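Local atomic coordinates of Hsp70/Hsp90 co-chaperone CNS1 (Saccharomyces cerevisiae, PDB entry 6HFM), a protein that acts as a co-chaperone that binds Hsp90 and Hsp70 and stimulates the ATPase activity of the Hsp70 Ssa1, but not that of Hsp90. Residues 17-22 with 129-134; 46-51 with 64-69; 70-75 with 118-123; 103-108 with 139-144. One frame throughout, in Å; residues are numbered along the deposited sequence.

Contact 1 of 4, residues 17-22 with 129-134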
# COMPACT_ATOMS: atom_id res chain seq x y z
N ASN A 17 15.79 2.99 1.58
CA ASN A 17 15.75 2.38 0.24
C ASN A 17 14.35 2.40 -0.39
O ASN A 17 13.98 1.48 -1.12
CB ASN A 17 16.32 0.96 0.28
CG ASN A 17 16.69 0.43 -1.10
OD1 ASN A 17 17.13 1.19 -1.96
ND2 ASN A 17 16.50 -0.87 -1.31
N ILE A 18 13.59 3.47 -0.13
CA ILE A 18 12.21 3.56 -0.62
C ILE A 18 12.19 4.02 -2.08
O ILE A 18 12.79 5.04 -2.44
CB ILE A 18 11.35 4.52 0.25
CG1 ILE A 18 11.16 3.91 1.64
CG2 ILE A 18 9.98 4.77 -0.38
CD1 ILE A 18 10.66 4.89 2.68
N THR A 19 11.51 3.24 -2.91
CA THR A 19 11.23 3.61 -4.30
C THR A 19 9.87 4.31 -4.33
O THR A 19 8.91 3.80 -3.77
CB THR A 19 11.17 2.34 -5.18
OG1 THR A 19 12.38 1.59 -5.03
CG2 THR A 19 10.97 2.68 -6.65
N ASN A 20 9.80 5.48 -4.97
CA ASN A 20 8.51 6.17 -5.16
C ASN A 20 8.20 6.30 -6.65
O ASN A 20 9.04 6.77 -7.43
CB ASN A 20 8.49 7.56 -4.52
CG ASN A 20 7.13 8.24 -4.63
OD1 ASN A 20 6.09 7.62 -4.38
ND2 ASN A 20 7.13 9.51 -5.01
N ILE A 21 6.99 5.90 -7.02
CA ILE A 21 6.51 6.00 -8.40
C ILE A 21 5.39 7.04 -8.45
O ILE A 21 4.38 6.89 -7.77
CB ILE A 21 5.97 4.64 -8.91
CG1 ILE A 21 7.08 3.56 -8.92
CG2 ILE A 21 5.36 4.78 -10.31
CD1 ILE A 21 8.29 3.86 -9.77
N LYS A 22 5.57 8.08 -9.27
CA LYS A 22 4.52 9.07 -9.48
C LYS A 22 3.57 8.62 -10.60
O LYS A 22 4.02 8.07 -11.62
CB LYS A 22 5.12 10.44 -9.77
CG LYS A 22 5.81 11.01 -8.54
CD LYS A 22 6.54 12.31 -8.82
CE LYS A 22 7.30 12.74 -7.57
NZ LYS A 22 7.89 14.09 -7.72
N SER A 129 15.39 -6.31 -3.70
CA SER A 129 14.57 -7.23 -4.50
C SER A 129 13.81 -8.15 -3.56
O SER A 129 14.43 -8.75 -2.67
CB SER A 129 15.46 -8.06 -5.43
OG SER A 129 15.85 -7.30 -6.56
N PRO A 130 12.49 -8.29 -3.70
CA PRO A 130 11.64 -7.57 -4.67
C PRO A 130 11.44 -6.09 -4.34
O PRO A 130 11.31 -5.74 -3.16
CB PRO A 130 10.30 -8.31 -4.59
CG PRO A 130 10.32 -8.98 -3.26
CD PRO A 130 11.73 -9.27 -2.90
N ASP A 131 11.42 -5.26 -5.38
CA ASP A 131 11.33 -3.81 -5.25
C ASP A 131 9.85 -3.41 -5.23
O ASP A 131 9.19 -3.43 -6.27
CB ASP A 131 12.08 -3.14 -6.42
CG ASP A 131 12.31 -1.64 -6.22
OD1 ASP A 131 11.85 -1.05 -5.22
OD2 ASP A 131 12.99 -1.05 -7.09
N VAL A 132 9.35 -3.07 -4.05
CA VAL A 132 7.93 -2.73 -3.83
C VAL A 132 7.84 -1.23 -3.52
O VAL A 132 8.22 -0.81 -2.42
CB VAL A 132 7.35 -3.55 -2.66
CG1 VAL A 132 5.90 -3.16 -2.36
CG2 VAL A 132 7.43 -5.05 -2.97
N PRO A 133 7.32 -0.42 -4.48
CA PRO A 133 7.31 1.04 -4.26
C PRO A 133 6.12 1.62 -3.51
O PRO A 133 5.05 1.01 -3.43
CB PRO A 133 7.32 1.62 -5.70
CG PRO A 133 7.50 0.46 -6.61
CD PRO A 133 7.01 -0.74 -5.88
N LEU A 134 6.32 2.84 -3.00
CA LEU A 134 5.22 3.76 -2.77
C LEU A 134 4.73 4.29 -4.12
O LEU A 134 5.50 4.38 -5.09
CB LEU A 134 5.66 4.94 -1.89
CG LEU A 134 6.09 4.65 -0.44
CD1 LEU A 134 6.55 5.94 0.22
CD2 LEU A 134 4.96 4.01 0.35
O HOH W 1 10.48 0.77 -1.88

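Contact 2 of 4, residues 46-51 with 64-69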
# COMPACT_ATOMS: atom_id res chain seq x y z
N GLN A 46 9.47 7.26 13.48
CA GLN A 46 8.61 6.51 12.57
C GLN A 46 8.19 7.35 11.37
O GLN A 46 7.65 8.44 11.53
CB GLN A 46 7.37 5.98 13.30
CG GLN A 46 7.70 4.97 14.38
CD GLN A 46 6.51 4.59 15.23
OE1 GLN A 46 5.40 4.38 14.72
NE2 GLN A 46 6.72 4.49 16.54
N LEU A 47 8.48 6.85 10.18
CA LEU A 47 7.94 7.39 8.94
C LEU A 47 6.46 7.03 8.84
O LEU A 47 6.07 5.88 9.05
CB LEU A 47 8.70 6.83 7.74
CG LEU A 47 8.35 7.39 6.36
CD1 LEU A 47 8.59 8.88 6.25
CD2 LEU A 47 9.13 6.65 5.28
N ILE A 48 5.63 8.03 8.53
CA ILE A 48 4.18 7.89 8.48
C ILE A 48 3.72 8.29 7.08
O ILE A 48 4.03 9.39 6.62
CB ILE A 48 3.51 8.80 9.53
CG1 ILE A 48 3.95 8.39 10.95
CG2 ILE A 48 1.99 8.71 9.44
CD1 ILE A 48 3.71 9.46 12.00
N TYR A 49 2.97 7.40 6.41
CA TYR A 49 2.45 7.66 5.06
C TYR A 49 0.98 7.25 4.96
O TYR A 49 0.51 6.42 5.74
CB TYR A 49 3.28 6.98 3.96
CG TYR A 49 4.10 5.76 4.36
CD1 TYR A 49 3.49 4.63 4.91
CD2 TYR A 49 5.48 5.72 4.13
CE1 TYR A 49 4.24 3.52 5.26
CE2 TYR A 49 6.23 4.60 4.48
CZ TYR A 49 5.61 3.50 5.04
OH TYR A 49 6.35 2.39 5.38
N PRO A 50 0.24 7.83 3.99
CA PRO A 50 -1.13 7.38 3.77
C PRO A 50 -1.17 6.01 3.10
O PRO A 50 -0.16 5.54 2.58
CB PRO A 50 -1.71 8.46 2.83
CG PRO A 50 -0.63 9.48 2.64
CD PRO A 50 0.65 8.79 2.96
N ALA A 51 -2.35 5.40 3.11
CA ALA A 51 -2.58 4.12 2.43
C ALA A 51 -3.89 4.10 1.66
O ALA A 51 -4.94 4.53 2.18
CB ALA A 51 -2.56 2.97 3.43
N VAL A 64 -6.74 5.43 4.36
CA VAL A 64 -6.27 5.63 5.73
C VAL A 64 -5.20 6.72 5.66
O VAL A 64 -4.17 6.54 5.01
CB VAL A 64 -5.71 4.32 6.32
CG1 VAL A 64 -5.18 4.53 7.74
CG2 VAL A 64 -6.79 3.25 6.33
N GLY A 65 -5.45 7.85 6.31
CA GLY A 65 -4.59 9.03 6.19
C GLY A 65 -3.18 8.86 6.72
O GLY A 65 -2.25 9.45 6.16
N GLU A 66 -3.03 8.08 7.79
CA GLU A 66 -1.74 7.86 8.46
C GLU A 66 -1.54 6.40 8.84
O GLU A 66 -2.32 5.83 9.61
CB GLU A 66 -1.64 8.72 9.72
CG GLU A 66 -1.62 10.21 9.44
CD GLU A 66 -1.39 11.05 10.69
OE1 GLU A 66 -1.53 10.52 11.82
OE2 GLU A 66 -1.06 12.24 10.54
N VAL A 67 -0.49 5.79 8.29
CA VAL A 67 -0.04 4.45 8.64
C VAL A 67 1.45 4.53 8.95
O VAL A 67 2.22 4.97 8.11
CB VAL A 67 -0.26 3.45 7.48
CG1 VAL A 67 0.27 2.07 7.83
CG2 VAL A 67 -1.74 3.38 7.12
N SER A 68 1.85 4.09 10.14
CA SER A 68 3.27 4.02 10.49
C SER A 68 3.96 2.89 9.75
O SER A 68 3.39 1.81 9.60
CB SER A 68 3.45 3.79 11.99
OG SER A 68 4.80 3.45 12.28
N GLU A 69 5.21 3.13 9.35
CA GLU A 69 6.05 2.09 8.74
C GLU A 69 6.26 0.84 9.63
O GLU A 69 6.57 -0.22 9.12
CB GLU A 69 7.42 2.66 8.37
CG GLU A 69 8.29 3.03 9.57
CD GLU A 69 9.60 3.67 9.19
OE1 GLU A 69 10.08 3.49 8.05
OE2 GLU A 69 10.16 4.40 10.05
O HOH W 2 9.30 2.73 5.44

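Contact 3 of 4, residues 70-75 with 118-123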
# COMPACT_ATOMS: atom_id res chain seq x y z
N LEU A 70 6.14 1.00 10.95
CA LEU A 70 6.27 -0.14 11.87
C LEU A 70 5.00 -0.99 11.99
O LEU A 70 5.02 -2.04 12.65
CB LEU A 70 6.70 0.35 13.26
CG LEU A 70 8.04 1.09 13.33
CD1 LEU A 70 8.33 1.44 14.78
CD2 LEU A 70 9.19 0.27 12.75
N THR A 71 3.90 -0.55 11.37
CA THR A 71 2.68 -1.35 11.28
C THR A 71 2.93 -2.60 10.43
O THR A 71 3.57 -2.52 9.38
CB THR A 71 1.54 -0.53 10.63
OG1 THR A 71 1.41 0.73 11.28
CG2 THR A 71 0.21 -1.26 10.72
N THR A 72 2.43 -3.75 10.88
CA THR A 72 2.49 -4.97 10.06
C THR A 72 1.32 -5.04 9.09
O THR A 72 0.29 -4.38 9.28
CB THR A 72 2.49 -6.27 10.90
OG1 THR A 72 1.26 -6.38 11.63
CG2 THR A 72 3.69 -6.29 11.85
N VAL A 73 1.48 -5.86 8.06
CA VAL A 73 0.41 -6.09 7.09
C VAL A 73 -0.84 -6.61 7.82
O VAL A 73 -1.94 -6.10 7.61
CB VAL A 73 0.88 -7.07 5.99
CG1 VAL A 73 -0.29 -7.53 5.12
CG2 VAL A 73 1.97 -6.42 5.13
N GLN A 74 -0.64 -7.59 8.71
CA GLN A 74 -1.73 -8.12 9.55
C GLN A 74 -2.47 -7.03 10.34
O GLN A 74 -3.70 -7.03 10.38
CB GLN A 74 -1.19 -9.17 10.54
CG GLN A 74 -2.23 -9.86 11.41
CD GLN A 74 -3.13 -10.78 10.62
OE1 GLN A 74 -2.66 -11.68 9.93
NE2 GLN A 74 -4.44 -10.57 10.72
N GLU A 75 -1.72 -6.14 10.97
CA GLU A 75 -2.31 -5.06 11.76
C GLU A 75 -3.18 -4.13 10.91
O GLU A 75 -4.26 -3.72 11.35
CB GLU A 75 -1.22 -4.27 12.52
CG GLU A 75 -0.73 -4.97 13.78
CD GLU A 75 0.54 -4.36 14.38
OE1 GLU A 75 1.21 -3.59 13.72
OE2 GLU A 75 0.85 -4.73 15.53
N LYS A 118 3.03 -11.04 8.47
CA LYS A 118 3.86 -10.71 9.62
C LYS A 118 4.90 -9.61 9.37
O LYS A 118 5.54 -9.14 10.31
CB LYS A 118 4.55 -11.98 10.14
CG LYS A 118 3.57 -13.05 10.60
CD LYS A 118 4.30 -14.21 11.24
CE LYS A 118 3.35 -15.33 11.63
NZ LYS A 118 4.06 -16.38 12.42
N LEU A 119 5.07 -9.19 8.11
CA LEU A 119 6.09 -8.19 7.76
C LEU A 119 5.59 -6.78 8.06
O LEU A 119 4.40 -6.49 7.92
CB LEU A 119 6.46 -8.30 6.28
CG LEU A 119 7.09 -9.61 5.80
CD1 LEU A 119 7.21 -9.60 4.28
CD2 LEU A 119 8.44 -9.86 6.44
N THR A 120 6.52 -5.91 8.46
CA THR A 120 6.25 -4.48 8.57
C THR A 120 6.37 -3.82 7.19
O THR A 120 7.08 -4.31 6.31
CB THR A 120 7.23 -3.77 9.51
OG1 THR A 120 8.56 -3.88 9.00
CG2 THR A 120 7.15 -4.35 10.93
N PHE A 121 5.68 -2.70 7.01
CA PHE A 121 5.81 -1.95 5.77
C PHE A 121 7.23 -1.41 5.58
O PHE A 121 7.73 -1.39 4.46
CB PHE A 121 4.74 -0.87 5.66
CG PHE A 121 3.37 -1.44 5.42
CD1 PHE A 121 3.04 -2.01 4.18
CD2 PHE A 121 2.41 -1.46 6.43
CE1 PHE A 121 1.79 -2.57 3.96
CE2 PHE A 121 1.15 -2.01 6.21
CZ PHE A 121 0.85 -2.57 4.97
N HIS A 122 7.90 -1.04 6.68
CA HIS A 122 9.32 -0.67 6.63
C HIS A 122 10.14 -1.76 5.93
O HIS A 122 10.93 -1.47 5.03
CB HIS A 122 9.90 -0.43 8.04
CG HIS A 122 11.38 -0.23 8.07
ND1 HIS A 122 12.27 -1.26 8.29
CD2 HIS A 122 12.14 0.88 7.89
CE1 HIS A 122 13.51 -0.80 8.26
NE2 HIS A 122 13.46 0.50 8.01
N ASP A 123 9.97 -3.01 6.37
CA ASP A 123 10.76 -4.11 5.82
C ASP A 123 10.42 -4.41 4.35
O ASP A 123 11.32 -4.69 3.56
CB ASP A 123 10.63 -5.37 6.69
CG ASP A 123 11.39 -5.24 8.02
OD1 ASP A 123 12.10 -4.22 8.25
OD2 ASP A 123 11.30 -6.17 8.85

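Contact 4 of 4, residues 103-108 with 139-144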
# COMPACT_ATOMS: atom_id res chain seq x y z
N VAL A 103 -2.99 -10.34 0.77
CA VAL A 103 -2.64 -8.94 0.49
C VAL A 103 -1.58 -8.93 -0.61
O VAL A 103 -0.57 -9.63 -0.50
CB VAL A 103 -2.09 -8.23 1.74
CG1 VAL A 103 -1.84 -6.75 1.46
CG2 VAL A 103 -3.05 -8.37 2.92
N PHE A 104 -1.83 -8.15 -1.65
CA PHE A 104 -0.91 -7.98 -2.78
C PHE A 104 -0.47 -6.53 -2.92
O PHE A 104 -1.20 -5.61 -2.56
CB PHE A 104 -1.55 -8.48 -4.08
CG PHE A 104 -1.91 -9.94 -4.05
CD1 PHE A 104 -0.97 -10.91 -4.37
CD2 PHE A 104 -3.18 -10.34 -3.66
CE1 PHE A 104 -1.29 -12.25 -4.32
CE2 PHE A 104 -3.51 -11.69 -3.61
CZ PHE A 104 -2.56 -12.64 -3.94
N MET A 105 0.76 -6.35 -3.40
CA MET A 105 1.30 -5.04 -3.71
C MET A 105 1.98 -5.08 -5.06
O MET A 105 2.53 -6.11 -5.46
CB MET A 105 2.29 -4.60 -2.63
CG MET A 105 1.63 -4.44 -1.26
SD MET A 105 2.74 -3.99 0.10
CE MET A 105 2.98 -2.26 -0.24
N GLU A 106 1.93 -3.96 -5.77
CA GLU A 106 2.55 -3.83 -7.08
C GLU A 106 4.07 -3.64 -6.93
O GLU A 106 4.52 -2.94 -6.01
CB GLU A 106 1.93 -2.66 -7.84
CG GLU A 106 2.38 -2.51 -9.29
CD GLU A 106 1.68 -1.38 -10.03
OE1 GLU A 106 0.56 -0.98 -9.63
OE2 GLU A 106 2.25 -0.89 -11.03
N THR A 107 4.85 -4.25 -7.82
CA THR A 107 6.31 -4.10 -7.81
C THR A 107 6.75 -3.05 -8.84
O THR A 107 5.95 -2.60 -9.65
CB THR A 107 7.01 -5.44 -8.11
OG1 THR A 107 6.67 -5.88 -9.43
CG2 THR A 107 6.62 -6.50 -7.10
N LYS A 108 8.02 -2.69 -8.81
CA LYS A 108 8.54 -1.71 -9.78
C LYS A 108 8.37 -2.21 -11.22
O LYS A 108 8.12 -1.41 -12.12
CB LYS A 108 10.02 -1.38 -9.51
CG LYS A 108 10.48 -0.13 -10.27
CD LYS A 108 11.92 0.24 -9.97
CE LYS A 108 12.37 1.39 -10.86
NZ LYS A 108 13.79 1.75 -10.62
N LEU A 139 1.18 4.21 0.45
CA LEU A 139 1.00 2.77 0.25
C LEU A 139 -0.18 2.52 -0.68
O LEU A 139 -1.15 3.29 -0.69
CB LEU A 139 0.74 2.06 1.59
CG LEU A 139 1.88 2.06 2.60
CD1 LEU A 139 1.37 1.60 3.96
CD2 LEU A 139 3.03 1.20 2.11
N LYS A 140 -0.08 1.47 -1.47
CA LYS A 140 -1.20 0.94 -2.24
C LYS A 140 -1.19 -0.58 -2.07
O LYS A 140 -0.22 -1.24 -2.42
CB LYS A 140 -1.09 1.33 -3.72
CG LYS A 140 -2.22 0.80 -4.60
CD LYS A 140 -2.26 1.47 -5.97
CE LYS A 140 -1.00 1.26 -6.81
NZ LYS A 140 -0.67 -0.15 -7.18
N ILE A 141 -2.26 -1.11 -1.49
CA ILE A 141 -2.39 -2.56 -1.26
C ILE A 141 -3.71 -3.04 -1.85
O ILE A 141 -4.67 -2.27 -1.97
CB ILE A 141 -2.23 -2.95 0.24
CG1 ILE A 141 -3.43 -2.54 1.09
CG2 ILE A 141 -0.95 -2.36 0.81
CD1 ILE A 141 -3.44 -3.17 2.47
N TYR A 142 -3.73 -4.32 -2.23
CA TYR A 142 -4.92 -4.98 -2.76
C TYR A 142 -5.29 -6.11 -1.82
O TYR A 142 -4.48 -7.01 -1.57
CB TYR A 142 -4.65 -5.53 -4.17
CG TYR A 142 -4.21 -4.47 -5.16
CD1 TYR A 142 -5.14 -3.79 -5.95
CD2 TYR A 142 -2.86 -4.12 -5.29
CE1 TYR A 142 -4.74 -2.80 -6.84
CE2 TYR A 142 -2.45 -3.13 -6.18
CZ TYR A 142 -3.39 -2.47 -6.95
OH TYR A 142 -2.97 -1.49 -7.82
N ILE A 143 -6.51 -6.07 -1.28
CA ILE A 143 -7.01 -7.12 -0.40
C ILE A 143 -7.98 -7.98 -1.21
O ILE A 143 -9.00 -7.49 -1.69
CB ILE A 143 -7.64 -6.53 0.88
CG1 ILE A 143 -6.53 -5.91 1.74
CG2 ILE A 143 -8.40 -7.60 1.67
CD1 ILE A 143 -6.99 -5.23 3.02
N VAL A 144 -7.62 -9.26 -1.39
CA VAL A 144 -8.38 -10.19 -2.25
C VAL A 144 -8.53 -11.53 -1.53
O VAL A 144 -7.55 -12.10 -1.08
CB VAL A 144 -7.66 -10.42 -3.60
CG1 VAL A 144 -8.48 -11.33 -4.51
CG2 VAL A 144 -7.41 -9.09 -4.30
O HOH W 3 0.87 -1.38 -4.83

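Contact 1 of 4, residues 17-22 with 129-134
L134 and T19 meet beside a short parallel bridge, N20 with L134, held by two backbone bonds. L134 N donates to T19 O at 2.9 Å, and I21 N returns a straighter bond of equal length to L134 O. The L134 side chain crosses I18, its CD1 lying 3.7 Å from I18 CG2. At T19, chi1 of -55° sets OG1 opposite the carbonyl carbon and CG2 opposite the backbone N. OG1 thus donates to D131 OD1 at 2.7 Å on the syn lone pair, while the CG2 methyl runs alongside the P133 ring. I21 CG1 rests on the same ring, 3.8 Å from P133 CB. Replacing T19 by alanine would probably leave D131 OD1 without its hydroxyl partner and open a gap beside P133. The D131 carboxylate comes within about 3 Å, between nearest atoms, of the bound magnesium ion, whose site includes N17 and L125; its negative charge probably favours the cation nearby. N17, just past helix 4-15, closes its last turn in a Schellman motif. I18 packs on L125 of helix 121-126 and L47 of strand 47-55, and L134 on L125 and Y49.

Contact 2 of 4, residues 46-51 with 64-69
E69 and Y49 approach at about a right angle, ring and carboxylate planes 85° apart, and their polar ends are joined through a water. Y49 OH passes 3.2 Å from E69 CB, and water 2, in the plane of the ring at its edge, binds that hydroxyl and donates to E69 OE1. The tyrosine's chi1 of 24° lies well away from a staggered value, which suggests that its ring is held by its surroundings, among them F121, L125 and L139. On the glutamate's other oxygen, L47 N donates to OE2 at 3.0 Å, arriving from well above the carboxylate plane, while R16 forms a salt bridge with OE1. E69 N in turn bonds to L47 O, so backbone and side chain of E69 hold both the N and the O of L47.

These residues belong to the beta hairpin of strands 47-55 and 60-68. Y49 and V67 form a hydrogen-bonded pair, as do A51 and V64, but the register slips by one between them in a beta bulge, where P50 faces G65. One face of the hairpin carries A51 CB against V67 CG2 at 3.8 Å, with L139 packed on both. The other carries I48, whose side chain crosses that of E66 at a slant, CG2 lying 3.6 Å from E66 CB, while E66 OE2 forms a salt bridge with R36. S68, paired with I48 on the same face, donates from OG to Q46 OE1 at 2.7 Å from slightly outside the amide plane, and the same hydroxyl accepts from L70 N.

Contact 3 of 4, residues 70-75 with 118-123
F121 and V73 cross at about a right angle, the ring tip CZ standing 4.0 Å from the CG2 methyl of V73. With CG opposite the carbonyl carbon (chi1 -71°), the ring lies beside the 71-73 backbone, and its CD2 passes 3.3 Å from T71 O. That oxygen also accepts from F121 N, a bond of 3.2 Å, so one carbonyl meets both the main chain and the ring of the same residue.

Two capped helix starts are joined here by a single backbone bridge, T72 with T120. These threonines are the N-caps of helices 73-82 and 121-126, and the first amide of each helix bonds to the carbonyl just before the other's cap: F121 N to T71 O, V73 N to L119 O at 3.0 Å. Both threonines hold OG1 between the backbone N and the carbonyl carbon, chi1 63°, from where it accepts E75 N and D123 N respectively. T72 completes a capping box, its own N donating to E75 OE1 at 3.1 Å, whereas the D123 carboxylate receives H122 ND1 close to the imidazole plane. The two threonine methyls approach each other, T72 CG2 lying 4.1 Å from T120 CG2. A serine in place of F121 would probably strip V73 CG2 of its aromatic neighbour and open a gap beside the T71 carbonyl. T71 OG1 turns elsewhere, bonding to S68 O.

Contact 4 of 4, residues 103-108 with 139-144
Strands 103-106 and 139-144 run antiparallel with a marked twist, 142° between their directions, and F104 and Y142 form the hydrogen-bonded pair at which each N reaches the other's O at 2.9 Å. Side chains then divide between two faces. On one, V103 CG1 meets I141 CB at 4.0 Å, and M105 CG lies 3.9 Å from I141 CG2. The M105 chain bends at its end, carrying CE towards CD2 of L139. On the other face, F104 turns a ring edge to V144 CB, and the Y142 ring brings its own edge to F104 O, 3.5 Å from CD2.

K140 illustrates how a folded lysine can gather several acceptors. Its chain bends twice, at chi3 (61°) and chi4, bringing NZ to E106 OE1, with which it forms a salt bridge at 2.9 Å, and to Y142 OH, to which it donates at 2.7 Å. Water 3 is a third acceptor of NZ, and also links E106 N to K140 O. E106 is buried but amply countered, since R164 and R165 each add a salt bridge, a setting likely to favour the charged carboxylate. The pair lies deep in the mixed sheet of the Wheel domain, held in this C-terminal part of Cns1, where strand 139-145 runs between antiparallel strand 101-106 and parallel strand 47-55, with helices 73-82 and 146-155 packed on the sheet.

Contact 4 is the buried core of the group, while contacts 1, 2 and 3 are only partly buried. Contacts 2 and 4 share one mixed sheet, joined by a probable hydrogen bond between P50 O and L139 N, and both are antiparallel, though a bulge breaks contact 2; contact 2 carries its acids at its margins, E66 to R36 and E69 to R16, whereas contact 4 holds a salt-bridge network round the buried E106. Contact 3 trades strand pairing for capped helix ends, and F121 reaches from it to L139, M105 and Y49. Contact 1 is the slightest, a short parallel bridge beside the magnesium ion, tied to contact 4 by a probable D131 O to K108 N hydrogen bond.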